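Local coordinates for putative uncharacterized protein (Pseudomonas phage 201phi2-1, PDB 3R4V) that is a phage relative of tubulin with no assigned function, carrying guanosine-5'-diphosphate in a pocket formed by the earlier part of its chain, at residues A[88-92]-A[129-134]; A[217-221]-A[239-243]; A[228-234]-A[263-269]. All coordinates share one frame; numbering follows the deposited sequence.

Contact 1: A[88-92]-A[129-134]. With GDP (guanosine-5'-diphosphate), chain B.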
loop_
_atom_site.group_PDB
_atom_site.type_symbol
_atom_site.label_atom_id
_atom_site.label_comp_id
_atom_site.label_asym_id
_atom_site.label_seq_id
_atom_site.Cartn_x
_atom_site.Cartn_y
_atom_site.Cartn_z
ATOM N N TYR A 88 -3.831 -0.380 -1.591
ATOM C CA TYR A 88 -4.283 0.283 -2.803
ATOM C C TYR A 88 -3.172 0.316 -3.842
ATOM O O TYR A 88 -2.014 0.052 -3.524
ATOM C CB TYR A 88 -4.733 1.716 -2.468
ATOM C CG TYR A 88 -3.677 2.533 -1.741
ATOM C CD1 TYR A 88 -2.819 3.357 -2.446
ATOM C CD2 TYR A 88 -3.556 2.488 -0.350
ATOM C CE1 TYR A 88 -1.841 4.131 -1.783
ATOM C CE2 TYR A 88 -2.586 3.260 0.313
ATOM C CZ TYR A 88 -1.743 4.068 -0.416
ATOM O OH TYR A 88 -0.777 4.823 0.226
ATOM N N SER A 89 -3.529 0.645 -5.085
ATOM C CA SER A 89 -2.552 0.874 -6.136
ATOM C C SER A 89 -2.001 2.303 -6.098
ATOM O O SER A 89 -2.754 3.259 -5.907
ATOM C CB SER A 89 -3.165 0.599 -7.517
ATOM O OG SER A 89 -2.190 0.751 -8.551
ATOM N N LEU A 90 -0.691 2.443 -6.304
ATOM C CA LEU A 90 -0.064 3.753 -6.402
ATOM C C LEU A 90 -0.354 4.418 -7.737
ATOM O O LEU A 90 -0.121 5.617 -7.888
ATOM C CB LEU A 90 1.452 3.649 -6.269
ATOM C CG LEU A 90 2.012 3.008 -5.013
ATOM C CD1 LEU A 90 3.486 2.714 -5.213
ATOM C CD2 LEU A 90 1.776 3.956 -3.835
ATOM N N GLY A 91 -0.840 3.645 -8.709
ATOM C CA GLY A 91 -0.831 4.115 -10.085
ATOM C C GLY A 91 -2.138 4.564 -10.714
ATOM O O GLY A 91 -2.137 5.068 -11.835
ATOM N N GLY A 92 -3.248 4.394 -10.008
ATOM C CA GLY A 92 -4.542 4.840 -10.512
ATOM C C GLY A 92 -4.884 6.220 -9.969
ATOM O O GLY A 92 -4.003 6.940 -9.490
ATOM N N ASN A 129 1.799 8.533 -11.719
ATOM C CA ASN A 129 1.007 8.407 -10.510
ATOM C C ASN A 129 1.776 7.699 -9.399
ATOM O O ASN A 129 1.691 8.098 -8.241
ATOM C CB ASN A 129 -0.335 7.721 -10.787
ATOM C CG ASN A 129 -1.321 8.647 -11.481
ATOM O OD1 ASN A 129 -1.158 9.867 -11.461
ATOM N ND2 ASN A 129 -2.356 8.071 -12.086
ATOM N N ASP A 130 2.534 6.665 -9.765
ATOM C CA ASP A 130 3.324 5.913 -8.791
ATOM C C ASP A 130 4.267 6.869 -8.079
ATOM O O ASP A 130 4.352 6.871 -6.851
ATOM C CB ASP A 130 4.199 4.860 -9.451
ATOM C CG ASP A 130 3.422 3.697 -10.029
ATOM O OD1 ASP A 130 2.297 3.397 -9.578
ATOM O OD2 ASP A 130 3.986 3.068 -10.946
ATOM N N ILE A 131 4.965 7.687 -8.867
ATOM C CA ILE A 131 5.910 8.666 -8.328
ATOM C C ILE A 131 5.231 9.664 -7.397
ATOM O O ILE A 131 5.680 9.885 -6.272
ATOM C CB ILE A 131 6.599 9.448 -9.440
ATOM C CG1 ILE A 131 7.493 8.518 -10.259
ATOM C CG2 ILE A 131 7.406 10.599 -8.847
ATOM C CD1 ILE A 131 7.865 9.089 -11.610
ATOM N N ASP A 132 4.146 10.278 -7.871
ATOM C CA ASP A 132 3.454 11.286 -7.069
ATOM C C ASP A 132 2.874 10.680 -5.787
ATOM O O ASP A 132 2.866 11.322 -4.756
ATOM C CB ASP A 132 2.362 12.009 -7.863
ATOM C CG ASP A 132 2.911 12.842 -9.000
ATOM O OD1 ASP A 132 4.116 13.190 -8.981
ATOM O OD2 ASP A 132 2.120 13.161 -9.910
ATOM N N THR A 133 2.411 9.436 -5.844
ATOM C CA THR A 133 1.845 8.807 -4.655
ATOM C C THR A 133 2.931 8.426 -3.633
ATOM O O THR A 133 2.736 8.605 -2.418
ATOM C CB THR A 133 0.957 7.617 -5.030
ATOM O OG1 THR A 133 -0.002 8.059 -6.001
ATOM C CG2 THR A 133 0.212 7.112 -3.812
ATOM N N MET A 134 4.077 7.956 -4.115
ATOM C CA MET A 134 5.197 7.690 -3.204
ATOM C C MET A 134 5.630 9.009 -2.544
ATOM O O MET A 134 5.871 9.047 -1.342
ATOM C CB MET A 134 6.366 7.046 -3.928
ATOM C CG MET A 134 6.137 5.571 -4.288
ATOM S SD MET A 134 6.003 4.522 -2.818
ATOM C CE MET A 134 7.731 4.524 -2.331
HETATM P PB GDP B . -8.077 3.238 -9.188
HETATM O O1B GDP B . -9.434 2.584 -9.060
HETATM O O2B GDP B . -7.468 3.331 -7.814
HETATM O O3B GDP B . -8.214 4.610 -9.839
HETATM O O3A GDP B . -7.151 2.373 -10.163
HETATM P PA GDP B . -6.938 0.778 -10.115
HETATM O O1A GDP B . -8.184 0.002 -10.508
HETATM O O2A GDP B . -6.411 0.350 -8.775
HETATM O "O5'" GDP B . -5.852 0.626 -11.250
HETATM C "C5'" GDP B . -4.610 1.350 -11.211
HETATM C "C4'" GDP B . -3.528 0.583 -11.963
HETATM O "O4'" GDP B . -3.158 -0.582 -11.212
HETATM C "C3'" GDP B . -3.987 0.056 -13.313
HETATM O "O3'" GDP B . -3.679 0.989 -14.344
HETATM C "C2'" GDP B . -3.182 -1.214 -13.477
HETATM O "O2'" GDP B . -1.874 -0.913 -13.964
HETATM C "C1'" GDP B . -2.989 -1.724 -12.067
HETATM N N9 GDP B . -4.047 -2.664 -11.640
HETATM C C8 GDP B . -5.374 -2.599 -11.909
HETATM N N7 GDP B . -6.039 -3.614 -11.301
HETATM C C5 GDP B . -5.134 -4.337 -10.604
HETATM C C6 GDP B . -5.154 -5.528 -9.726
HETATM O O6 GDP B . -6.222 -6.124 -9.485
HETATM N N1 GDP B . -3.985 -5.945 -9.204
HETATM C C2 GDP B . -2.816 -5.312 -9.453
HETATM N N2 GDP B . -1.665 -5.768 -8.893
HETATM N N3 GDP B . -2.730 -4.215 -10.241
HETATM C C4 GDP B . -3.833 -3.696 -10.825
#
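The carbonyl oxygen of G91 accepts a hydrogen bond from N129 ND2 at 3.0 Å, and a weak bond from N126 of the same helix reaches it too. The bond from N129 is nearly straight (164° at the hydrogen) and lies in the amide plane of N129, but it meets G91 O from above the carbonyl plane. N129 ND2 also bonds to G58 O, and two acceptors on one nitrogen favour this orientation of the amide. One residue back, L90 O lies 3.1 Å from T133 OG1, whose single proton could instead serve N129 O at 2.8 Å, the carbonyl one turn earlier in the helix.

D130 bonds to A120 N through OD1, and this same oxygen rests 3.2 Å from G91 CA. The L90 side chain points at the helix and splits its branches: CD2 meets T133 CG2 at 3.5 Å, while CD1 touches M134 SD. With CG2 anti to the backbone N, T133 turns its methyl toward L90 CD2 and the edge of the Y88 ring.

S89 links the turn to the nucleotide. Its OG accepts from G91 N in an ST turn and donates to GDP O4' at 3.1 Å; G92 N passes 3.5 Å from GDP C5'. The glycine-rich run starting at G91 resembles the signature loop of tubulins, and the backbone N atoms of G93 and G95 also bond GDP.

Strand 84-89 thus ends buried beneath helix 124-144, with strand 113-119 beside it, helix 95-108 against Y88 and T133, and helices 60-67 and 274-294 packed on helix 124-144.

Contact 2: A[217-221]-A[239-243]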
loop_
_atom_site.group_PDB
_atom_site.type_symbol
_atom_site.label_atom_id
_atom_site.label_comp_id
_atom_site.label_asym_id
_atom_site.label_seq_id
_atom_site.Cartn_x
_atom_site.Cartn_y
_atom_site.Cartn_z
ATOM N N ARG A 217 15.447 -17.044 8.356
ATOM C CA ARG A 217 16.420 -16.147 8.963
ATOM C C ARG A 217 17.272 -15.529 7.862
ATOM O O ARG A 217 17.541 -14.337 7.879
ATOM C CB ARG A 217 17.294 -16.890 9.969
ATOM C CG ARG A 217 18.468 -16.082 10.493
ATOM C CD ARG A 217 19.371 -16.931 11.383
ATOM N NE ARG A 217 20.657 -16.282 11.613
ATOM C CZ ARG A 217 21.606 -16.767 12.404
ATOM N NH1 ARG A 217 21.417 -17.911 13.047
ATOM N NH2 ARG A 217 22.747 -16.105 12.551
ATOM N N LYS A 218 17.677 -16.353 6.899
ATOM C CA LYS A 218 18.594 -15.941 5.835
ATOM C C LYS A 218 18.051 -14.766 5.023
ATOM O O LYS A 218 18.763 -13.795 4.779
ATOM C CB LYS A 218 18.873 -17.116 4.895
ATOM C CG LYS A 218 20.149 -16.992 4.077
ATOM C CD LYS A 218 21.369 -17.361 4.907
ATOM C CE LYS A 218 22.632 -17.390 4.059
ATOM N NZ LYS A 218 22.941 -16.058 3.463
ATOM N N ASP A 219 16.795 -14.875 4.597
ATOM C CA ASP A 219 16.137 -13.825 3.833
ATOM C C ASP A 219 15.994 -12.557 4.667
ATOM O O ASP A 219 16.144 -11.449 4.155
ATOM C CB ASP A 219 14.738 -14.279 3.379
ATOM C CG ASP A 219 14.776 -15.383 2.328
ATOM O OD1 ASP A 219 15.611 -15.290 1.404
ATOM O OD2 ASP A 219 13.964 -16.339 2.422
ATOM N N ALA A 220 15.672 -12.720 5.947
ATOM C CA ALA A 220 15.457 -11.560 6.807
ATOM C C ALA A 220 16.777 -10.838 7.068
ATOM O O ALA A 220 16.814 -9.603 7.081
ATOM C CB ALA A 220 14.791 -11.964 8.119
ATOM N N GLU A 221 17.854 -11.609 7.257
ATOM C CA GLU A 221 19.195 -11.047 7.462
ATOM C C GLU A 221 19.677 -10.295 6.241
ATOM O O GLU A 221 20.521 -9.417 6.345
ATOM C CB GLU A 221 20.238 -12.131 7.746
ATOM C CG GLU A 221 20.092 -12.856 9.053
ATOM C CD GLU A 221 21.216 -13.858 9.265
ATOM O OE1 GLU A 221 21.540 -14.611 8.314
ATOM O OE2 GLU A 221 21.779 -13.880 10.379
ATOM N N GLU A 239 14.922 -19.555 17.991
ATOM C CA GLU A 239 15.096 -18.115 18.120
ATOM C C GLU A 239 16.569 -17.730 18.078
ATOM O O GLU A 239 17.355 -18.185 18.897
ATOM C CB GLU A 239 14.463 -17.599 19.412
ATOM C CG GLU A 239 14.719 -16.118 19.665
ATOM C CD GLU A 239 14.138 -15.640 20.981
ATOM O OE1 GLU A 239 13.384 -16.410 21.612
ATOM O OE2 GLU A 239 14.435 -14.494 21.383
ATOM N N VAL A 240 16.929 -16.891 17.111
ATOM C CA VAL A 240 18.289 -16.383 16.985
ATOM C C VAL A 240 18.265 -14.869 16.814
ATOM O O VAL A 240 17.614 -14.350 15.908
ATOM C CB VAL A 240 19.019 -17.014 15.788
ATOM C CG1 VAL A 240 20.314 -16.270 15.507
ATOM C CG2 VAL A 240 19.286 -18.489 16.047
ATOM N N ALA A 241 18.962 -14.162 17.696
ATOM C CA ALA A 241 18.999 -12.707 17.635
ATOM C C ALA A 241 19.946 -12.247 16.535
ATOM O O ALA A 241 21.084 -11.873 16.802
ATOM C CB ALA A 241 19.427 -12.131 18.981
ATOM N N PHE A 242 19.467 -12.270 15.296
ATOM C CA PHE A 242 20.306 -11.956 14.145
ATOM C C PHE A 242 20.103 -10.519 13.676
ATOM O O PHE A 242 19.195 -9.826 14.138
ATOM C CB PHE A 242 19.977 -12.903 12.996
ATOM C CG PHE A 242 18.567 -12.772 12.498
ATOM C CD1 PHE A 242 18.230 -11.788 11.588
ATOM C CD2 PHE A 242 17.578 -13.632 12.944
ATOM C CE1 PHE A 242 16.936 -11.665 11.129
ATOM C CE2 PHE A 242 16.278 -13.512 12.490
ATOM C CZ PHE A 242 15.959 -12.526 11.581
ATOM N N GLY A 243 20.947 -10.082 12.748
ATOM C CA GLY A 243 20.819 -8.758 12.166
ATOM C C GLY A 243 21.318 -7.635 13.057
ATOM O O GLY A 243 21.789 -7.879 14.173
HETATM O O HOH W 1 22.816 -11.068 10.021
#
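In the C-terminal domain of this tubulin-like fold, the one-turn helix 217-221 receives F242 from the loop joining strands 228-233 and 247-252. The F242 ring lies among three helix side chains. R217 CG sits over one face in a CH-pi contact, 4.0 Å from the ring centroid and 26° off the normal. A220 CB approaches obliquely, 3.7 Å from F242 CZ, and E221 CG comes to 3.3 Å from F242 CD1. With its CG held between the backbone N and the carbonyl carbon (chi1 63°), F242 turns its ring toward R217, A220 and E221, and also meets H266 edge-to-face.

R217, extended from CG to NE, crosses V240 at about a right angle. Its guanidinium plane lies 13° from that of the F242 ring, but it is CG that covers the ring, and V240 CG1 rests on one guanidinium face, 3.2 Å from R217 NH1. The charge is answered within the helix: R217 NE donates to E221 OE2 at 2.9 Å in the guanidinium plane, and NH2 adds a longer bond to the same oxygen. Both nitrogens come from one face of the carboxylate, so this salt bridge fixes the two side chains that cover the phenyl ring. A241 centres an inverse gamma turn. A water bridges the segments by two weak bonds, donating to E221 OE2 at 3.0 Å and accepting from G243 N at 3.4 Å.

Contact 3: A[228-234]-A[263-269]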
loop_
_atom_site.group_PDB
_atom_site.type_symbol
_atom_site.label_atom_id
_atom_site.label_comp_id
_atom_site.label_asym_id
_atom_site.label_seq_id
_atom_site.Cartn_x
_atom_site.Cartn_y
_atom_site.Cartn_z
ATOM N N SER A 228 13.936 -1.796 12.108
ATOM C CA SER A 228 13.057 -2.289 13.161
ATOM C C SER A 228 12.517 -3.660 12.765
ATOM O O SER A 228 11.986 -3.828 11.671
ATOM C CB SER A 228 11.914 -1.281 13.365
ATOM O OG SER A 228 11.075 -1.626 14.441
ATOM N N GLN A 229 12.619 -4.628 13.668
ATOM C CA GLN A 229 12.437 -6.028 13.303
ATOM C C GLN A 229 11.493 -6.697 14.291
ATOM O O GLN A 229 11.622 -6.505 15.496
ATOM C CB GLN A 229 13.805 -6.690 13.407
ATOM C CG GLN A 229 14.047 -7.948 12.614
ATOM C CD GLN A 229 15.537 -8.220 12.523
ATOM O OE1 GLN A 229 16.247 -7.589 11.735
ATOM N NE2 GLN A 229 16.030 -9.120 13.373
ATOM N N LEU A 230 10.550 -7.483 13.784
ATOM C CA LEU A 230 9.702 -8.311 14.643
ATOM C C LEU A 230 9.751 -9.741 14.115
ATOM O O LEU A 230 9.518 -9.960 12.932
ATOM C CB LEU A 230 8.272 -7.785 14.606
ATOM C CG LEU A 230 7.498 -7.700 15.915
ATOM C CD1 LEU A 230 6.432 -6.627 15.828
ATOM C CD2 LEU A 230 6.883 -9.053 16.240
ATOM N N SER A 231 10.075 -10.705 14.979
ATOM C CA SER A 231 10.149 -12.110 14.573
ATOM C C SER A 231 9.139 -12.969 15.328
ATOM O O SER A 231 8.995 -12.833 16.541
ATOM C CB SER A 231 11.561 -12.664 14.802
ATOM O OG SER A 231 12.496 -12.016 13.948
ATOM N N LEU A 232 8.432 -13.836 14.601
ATOM C CA LEU A 232 7.554 -14.824 15.220
ATOM C C LEU A 232 8.140 -16.217 15.047
ATOM O O LEU A 232 8.584 -16.572 13.959
ATOM C CB LEU A 232 6.162 -14.780 14.595
ATOM C CG LEU A 232 5.391 -13.465 14.776
ATOM C CD1 LEU A 232 4.037 -13.547 14.094
ATOM C CD2 LEU A 232 5.238 -13.143 16.260
ATOM N N TYR A 233 8.133 -17.008 16.115
ATOM C CA TYR A 233 8.641 -18.372 16.047
ATOM C C TYR A 233 7.629 -19.349 16.624
ATOM O O TYR A 233 7.068 -19.109 17.689
ATOM C CB TYR A 233 9.939 -18.511 16.847
ATOM C CG TYR A 233 11.150 -17.778 16.301
ATOM C CD1 TYR A 233 11.936 -18.343 15.308
ATOM C CD2 TYR A 233 11.519 -16.538 16.802
ATOM C CE1 TYR A 233 13.054 -17.693 14.820
ATOM C CE2 TYR A 233 12.642 -15.875 16.325
ATOM C CZ TYR A 233 13.403 -16.459 15.329
ATOM O OH TYR A 233 14.514 -15.817 14.839
ATOM N N LEU A 234 7.418 -20.463 15.933
ATOM C CA LEU A 234 6.599 -21.549 16.469
ATOM C C LEU A 234 7.441 -22.441 17.377
ATOM O O LEU A 234 6.982 -22.885 18.428
ATOM C CB LEU A 234 5.990 -22.373 15.335
ATOM C CG LEU A 234 5.096 -23.550 15.729
ATOM C CD1 LEU A 234 4.011 -23.108 16.694
ATOM C CD2 LEU A 234 4.480 -24.167 14.486
ATOM N N ASP A 263 6.524 -21.722 10.167
ATOM C CA ASP A 263 7.254 -21.984 11.402
ATOM C C ASP A 263 7.943 -20.739 11.975
ATOM O O ASP A 263 8.142 -20.624 13.183
ATOM C CB ASP A 263 8.276 -23.099 11.170
ATOM C CG ASP A 263 8.937 -23.561 12.452
ATOM O OD1 ASP A 263 8.316 -24.360 13.190
ATOM O OD2 ASP A 263 10.082 -23.135 12.717
ATOM N N GLN A 264 8.329 -19.815 11.105
ATOM C CA GLN A 264 8.860 -18.538 11.564
ATOM C C GLN A 264 8.583 -17.475 10.518
ATOM O O GLN A 264 8.590 -17.761 9.314
ATOM C CB GLN A 264 10.353 -18.622 11.887
ATOM C CG GLN A 264 11.253 -18.851 10.694
ATOM C CD GLN A 264 12.692 -19.108 11.108
ATOM O OE1 GLN A 264 13.016 -20.171 11.648
ATOM N NE2 GLN A 264 13.558 -18.137 10.873
ATOM N N ILE A 265 8.294 -16.262 10.983
ATOM C CA ILE A 265 7.973 -15.144 10.097
ATOM C C ILE A 265 8.681 -13.921 10.660
ATOM O O ILE A 265 8.589 -13.664 11.858
ATOM C CB ILE A 265 6.445 -14.858 10.016
ATOM C CG1 ILE A 265 5.650 -16.153 9.820
ATOM C CG2 ILE A 265 6.131 -13.852 8.889
ATOM C CD1 ILE A 265 4.153 -15.992 9.976
ATOM N N HIS A 266 9.398 -13.193 9.806
ATOM C CA HIS A 266 10.125 -11.990 10.212
ATOM C C HIS A 266 9.590 -10.797 9.465
ATOM O O HIS A 266 9.492 -10.825 8.242
ATOM C CB HIS A 266 11.616 -12.146 9.915
ATOM C CG HIS A 266 12.201 -13.413 10.467
ATOM N ND1 HIS A 266 12.622 -13.532 11.774
ATOM C CD2 HIS A 266 12.404 -14.622 9.896
ATOM C CE1 HIS A 266 13.067 -14.756 11.982
ATOM N NE2 HIS A 266 12.941 -15.442 10.860
ATOM N N PHE A 267 9.263 -9.746 10.208
ATOM C CA PHE A 267 8.704 -8.531 9.626
ATOM C C PHE A 267 9.757 -7.455 9.814
ATOM O O PHE A 267 9.954 -6.960 10.930
ATOM C CB PHE A 267 7.420 -8.171 10.371
ATOM C CG PHE A 267 6.369 -9.261 10.339
ATOM C CD1 PHE A 267 6.417 -10.320 11.237
ATOM C CD2 PHE A 267 5.347 -9.229 9.413
ATOM C CE1 PHE A 267 5.451 -11.318 11.209
ATOM C CE2 PHE A 267 4.378 -10.224 9.376
ATOM C CZ PHE A 267 4.431 -11.272 10.270
ATOM N N VAL A 268 10.471 -7.135 8.747
ATOM C CA VAL A 268 11.630 -6.258 8.859
ATOM C C VAL A 268 11.357 -4.949 8.153
ATOM O O VAL A 268 10.945 -4.938 7.001
ATOM C CB VAL A 268 12.861 -6.901 8.234
ATOM C CG1 VAL A 268 14.120 -6.090 8.594
ATOM C CG2 VAL A 268 12.990 -8.357 8.704
ATOM N N ILE A 269 11.554 -3.846 8.863
ATOM C CA ILE A 269 11.339 -2.521 8.289
ATOM C C ILE A 269 12.705 -1.889 7.991
ATOM O O ILE A 269 13.567 -1.857 8.856
ATOM C CB ILE A 269 10.534 -1.617 9.264
ATOM C CG1 ILE A 269 9.162 -2.233 9.559
ATOM C CG2 ILE A 269 10.399 -0.178 8.716
ATOM C CD1 ILE A 269 8.345 -1.498 10.598
HETATM O O HOH W 2 15.892 -17.078 13.008
#
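S231 OG and H266 ND1 lie 2.7 Å apart across two antiparallel strands, in a hydrogen bond that either atom could donate. The other ring nitrogen, H266 NE2, accepts from Q264 NE2 at 2.8 Å. Both partners lie in the plane of the imidazole, so its rotation is held from two points of its edge. Y233 OH comes to that edge as well, 3.4 Å from H266 CE1, and the two rings form an offset edge-to-face pair (centroids 5.6 Å apart, planes at 78°) with H266 directing its edge at the face of Y233. A water 2.6 Å from Y233 OH also takes a weak bond from Q264 NE2. Q264 reaches this cluster from the position between its backbone N and carbonyl carbon (chi1 67°), running side by side with the Y233 ring.

The backbones run antiparallel, at 172°. S228 with I269, L230 with F267 and L232 with I265 are hydrogen-bonded pairs, the L230 O to F267 N bond measuring 2.7 Å. L234 N adds a seventh bond, to D263 O, where the ladder ends. D263 itself forms a salt bridge with K238, and S228 OG bonds to W194 O.

On the face opposite H266, L230, L232, I265 and F267 make an apolar layer, with S228 at its end, in which L232 CD1 touches F267 CE1 at 3.9 Å; helix 161-178 covers it through L177 and L178. The two faces therefore differ in chemistry, one mainly apolar and one carrying a polar, aromatic network facing F242, whose ring meets H266 edge-to-face. As an acceptor from Q264, H266 NE2 would be without a proton, consistent with a neutral ring.

In the fold
From the N terminus, contact 1 closes first: after strand 84-89 the chain runs through helix 95-108 and strand 113-119 before helix 124-144 returns to cover the nucleotide-binding loop. It is finished before the others open, and its nearest atoms stay about 12 Å from contact 3, although both reach the same mixed sheet. Contacts 2 and 3 cross, their segments alternating as 217-221, 228-234, 239-243 and 263-269. Contact 2 folds the loop after strand 228-233 back onto the short helix before it; contact 3 pairs strand 228-233 with strand 264-270, which lies between it and strand 208-214 in the sheet. Their centres lie 9 Å apart and they touch, for example F242 with H266.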